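Local coordinates for assembly chaperone of ribosomal protein L4 (Acl4) (Chaetomium thermophilum, PDB 5TQB), which probably acts as a dedicated chaperone of ribosomal protein L4, holding it through a TPR-type helical scaffold until it joins the assembling ribosome, at residues Asp101-Phe106 with Cys150-Val155. Sequence-based numbering, arbitrary orientation.
Sequences DSVAWF and CAVVEV
Over one face of the Phe106 ring sits the methyl of Ala151: its CB is 3.9 Å from the ring centroid and only 24° off the normal, which defines a CH-pi contact. The methyl is displaced toward the rim, and its closest ring atom is Phe106 CZ. Near the plane of the ring, at its edge, Val155 CG2 approaches Phe106 CE1 to 4.1 Å. Val152 CG2 meets the root of the same side chain, 3.6 Å from Phe106 CB, and reaches the ring obliquely. Ala151, Val152 and Val155, spaced i, i+1 and i+4 on helix 131-156, thus line the side of the ring that faces them. Phe106 CG stands anti to its carbonyl carbon (chi1 -82°), which carries the ring across to Ala151. With an alanine here, the Ala151 methyl would probably lose the ring face it covers, and a gap would be likely to open beside Val155.

Beside the ring the contact continues through branched valines. The two gamma methyls of Val103 have separate partners: CG2 lies 3.9 Å from Val155 CG1, while CG1 touches Val152 CG1, the side chains of Val103 and Val152 crossing at about a right angle. Apolar contact alone joins the two segments. Ser102 OG hydrogen-bonds to the carbonyl oxygen of Ala92 on helix 86-94, so this buried hydroxyl is satisfied by a third helix.

The local axes run antiparallel (168°) and 9.9 Å apart, as expected for a helical hairpin: helices 100-125 and 131-156 follow one another, and this buried pairing joins the start of the first to the end of the second. Helix 86-94 packs on Phe106 through Ala92, an aromatic side chain of another protein's chain also touches Phe106, and helix 166-180 meets Val152 through Leu173.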
ATOM      1  N   ASP B 101       0.838 -25.681  12.610  1.00 71.95           N
ATOM      2  CA  ASP B 101       0.036 -25.904  11.413  1.00 72.27           C
ATOM      3  C   ASP B 101       0.369 -24.882  10.326  1.00 71.69           C
ATOM      4  O   ASP B 101       0.408 -25.218   9.138  1.00 70.88           O
ATOM      5  CB  ASP B 101      -1.455 -25.848  11.753  1.00 73.53           C
ATOM      6  CG  ASP B 101      -2.334 -26.287  10.595  1.00 76.87           C
ATOM      7  OD1 ASP B 101      -2.404 -27.505  10.326  1.00 79.55           O
ATOM      8  OD2 ASP B 101      -2.965 -25.418   9.959  1.00 76.81           O
ATOM      9  N   SER B 102       0.612 -23.638  10.735  1.00 68.20           N
ATOM     10  CA  SER B 102       0.983 -22.584   9.795  1.00 62.16           C
ATOM     11  C   SER B 102       2.381 -22.811   9.242  1.00 62.06           C
ATOM     12  O   SER B 102       2.607 -22.676   8.041  1.00 61.24           O
ATOM     13  CB  SER B 102       0.923 -21.216  10.468  1.00 57.22           C
ATOM     14  OG  SER B 102      -0.407 -20.869  10.786  1.00 53.27           O
ATOM     15  N   VAL B 103       3.318 -23.141  10.128  1.00 61.19           N
ATOM     16  CA  VAL B 103       4.693 -23.412   9.725  1.00 60.18           C
ATOM     17  C   VAL B 103       4.757 -24.583   8.741  1.00 59.15           C
ATOM     18  O   VAL B 103       5.527 -24.555   7.780  1.00 58.12           O
ATOM     19  CB  VAL B 103       5.573 -23.737  10.940  1.00 57.84           C
ATOM     20  CG1 VAL B 103       6.978 -24.126  10.494  1.00 56.98           C
ATOM     21  CG2 VAL B 103       5.631 -22.545  11.879  1.00 58.64           C
ATOM     22  N   ALA B 104       3.953 -25.610   8.998  1.00 58.28           N
ATOM     23  CA  ALA B 104       3.893 -26.777   8.127  1.00 61.25           C
ATOM     24  C   ALA B 104       3.456 -26.367   6.721  1.00 63.23           C
ATOM     25  O   ALA B 104       4.076 -26.760   5.735  1.00 67.58           O
ATOM     26  CB  ALA B 104       2.941 -27.820   8.701  1.00 59.14           C
ATOM     27  N   TRP B 105       2.396 -25.570   6.634  1.00 60.92           N
ATOM     28  CA  TRP B 105       1.926 -25.073   5.344  1.00 60.75           C
ATOM     29  C   TRP B 105       2.971 -24.182   4.667  1.00 58.61           C
ATOM     30  O   TRP B 105       3.202 -24.287   3.458  1.00 55.11           O
ATOM     31  CB  TRP B 105       0.613 -24.305   5.507  1.00 60.99           C
ATOM     32  CG  TRP B 105      -0.596 -25.177   5.667  1.00 62.10           C
ATOM     33  CD1 TRP B 105      -1.457 -25.195   6.724  1.00 63.56           C
ATOM     34  CD2 TRP B 105      -1.080 -26.155   4.738  1.00 63.61           C
ATOM     35  NE1 TRP B 105      -2.447 -26.123   6.512  1.00 65.09           N
ATOM     36  CE2 TRP B 105      -2.238 -26.729   5.301  1.00 64.50           C
ATOM     37  CE3 TRP B 105      -0.647 -26.603   3.484  1.00 63.93           C
ATOM     38  CZ2 TRP B 105      -2.969 -27.725   4.656  1.00 65.15           C
ATOM     39  CZ3 TRP B 105      -1.372 -27.595   2.846  1.00 65.66           C
ATOM     40  CH2 TRP B 105      -2.522 -28.143   3.432  1.00 66.71           C
ATOM     41  N   PHE B 106       3.600 -23.310   5.450  1.00 59.79           N
ATOM     42  CA  PHE B 106       4.614 -22.401   4.928  1.00 60.89           C
ATOM     43  C   PHE B 106       5.794 -23.189   4.375  1.00 64.23           C
ATOM     44  O   PHE B 106       6.351 -22.842   3.332  1.00 64.10           O
ATOM     45  CB  PHE B 106       5.110 -21.456   6.031  1.00 58.34           C
ATOM     46  CG  PHE B 106       4.227 -20.255   6.268  1.00 57.25           C
ATOM     47  CD1 PHE B 106       3.945 -19.832   7.564  1.00 58.84           C
ATOM     48  CD2 PHE B 106       3.713 -19.523   5.211  1.00 58.48           C
ATOM     49  CE1 PHE B 106       3.147 -18.720   7.795  1.00 55.76           C
ATOM     50  CE2 PHE B 106       2.915 -18.414   5.435  1.00 57.61           C
ATOM     51  CZ  PHE B 106       2.633 -18.012   6.729  1.00 56.66           C
ATOM     52  N   CYS B 150      10.275 -15.174   6.366  1.00 60.78           N
ATOM     53  CA  CYS B 150       9.941 -14.114   7.307  1.00 56.15           C
ATOM     54  C   CYS B 150       8.599 -14.393   7.963  1.00 56.69           C
ATOM     55  O   CYS B 150       8.415 -14.132   9.152  1.00 58.67           O
ATOM     56  CB  CYS B 150       9.906 -12.760   6.601  1.00 53.66           C
ATOM     57  SG  CYS B 150      11.544 -12.117   6.134  1.00 65.48           S
ATOM     58  N   ALA B 151       7.659 -14.929   7.194  1.00 56.17           N
ATOM     59  CA  ALA B 151       6.360 -15.265   7.757  1.00 56.31           C
ATOM     60  C   ALA B 151       6.518 -16.302   8.868  1.00 55.89           C
ATOM     61  O   ALA B 151       5.829 -16.237   9.884  1.00 61.52           O
ATOM     62  CB  ALA B 151       5.423 -15.769   6.687  1.00 54.34           C
ATOM     63  N   VAL B 152       7.430 -17.249   8.675  1.00 53.46           N
ATOM     64  CA  VAL B 152       7.686 -18.289   9.669  1.00 57.81           C
ATOM     65  C   VAL B 152       8.367 -17.706  10.911  1.00 58.72           C
ATOM     66  O   VAL B 152       8.047 -18.084  12.037  1.00 60.03           O
ATOM     67  CB  VAL B 152       8.537 -19.433   9.074  1.00 60.72           C
ATOM     68  CG1 VAL B 152       8.869 -20.478  10.132  1.00 63.93           C
ATOM     69  CG2 VAL B 152       7.794 -20.085   7.925  1.00 60.23           C
ATOM     70  N   VAL B 153       9.303 -16.785  10.696  1.00 59.87           N
ATOM     71  CA  VAL B 153       9.943 -16.063  11.791  1.00 62.17           C
ATOM     72  C   VAL B 153       8.897 -15.475  12.733  1.00 63.47           C
ATOM     73  O   VAL B 153       9.009 -15.599  13.955  1.00 66.24           O
ATOM     74  CB  VAL B 153      10.861 -14.927  11.261  1.00 68.17           C
ATOM     75  CG1 VAL B 153      11.283 -13.983  12.389  1.00 68.46           C
ATOM     76  CG2 VAL B 153      12.094 -15.509  10.575  1.00 67.85           C
ATOM     77  N   GLU B 154       7.874 -14.851  12.156  1.00 61.33           N
ATOM     78  CA  GLU B 154       6.855 -14.149  12.930  1.00 61.03           C
ATOM     79  C   GLU B 154       5.936 -15.112  13.690  1.00 63.03           C
ATOM     80  O   GLU B 154       5.387 -14.756  14.737  1.00 63.46           O
ATOM     81  CB  GLU B 154       6.048 -13.215  12.017  1.00 60.77           C
ATOM     82  CG  GLU B 154       6.862 -12.023  11.496  1.00 63.29           C
ATOM     83  CD  GLU B 154       6.298 -11.407  10.206  1.00 66.85           C
ATOM     84  OE1 GLU B 154       5.137 -11.705   9.843  1.00 63.38           O
ATOM     85  OE2 GLU B 154       7.027 -10.622   9.553  1.00 66.79           O
ATOM     86  N   VAL B 155       5.769 -16.330  13.180  1.00 62.18           N
ATOM     87  CA  VAL B 155       5.024 -17.351  13.917  1.00 61.51           C
ATOM     88  C   VAL B 155       5.807 -17.759  15.167  1.00 62.71           C
ATOM     89  O   VAL B 155       5.227 -17.960  16.238  1.00 59.01           O
ATOM     90  CB  VAL B 155       4.743 -18.604  13.058  1.00 60.92           C
ATOM     91  CG1 VAL B 155       3.974 -19.640  13.856  1.00 59.88           C
ATOM     92  CG2 VAL B 155       3.958 -18.237  11.807  1.00 61.60           C
TER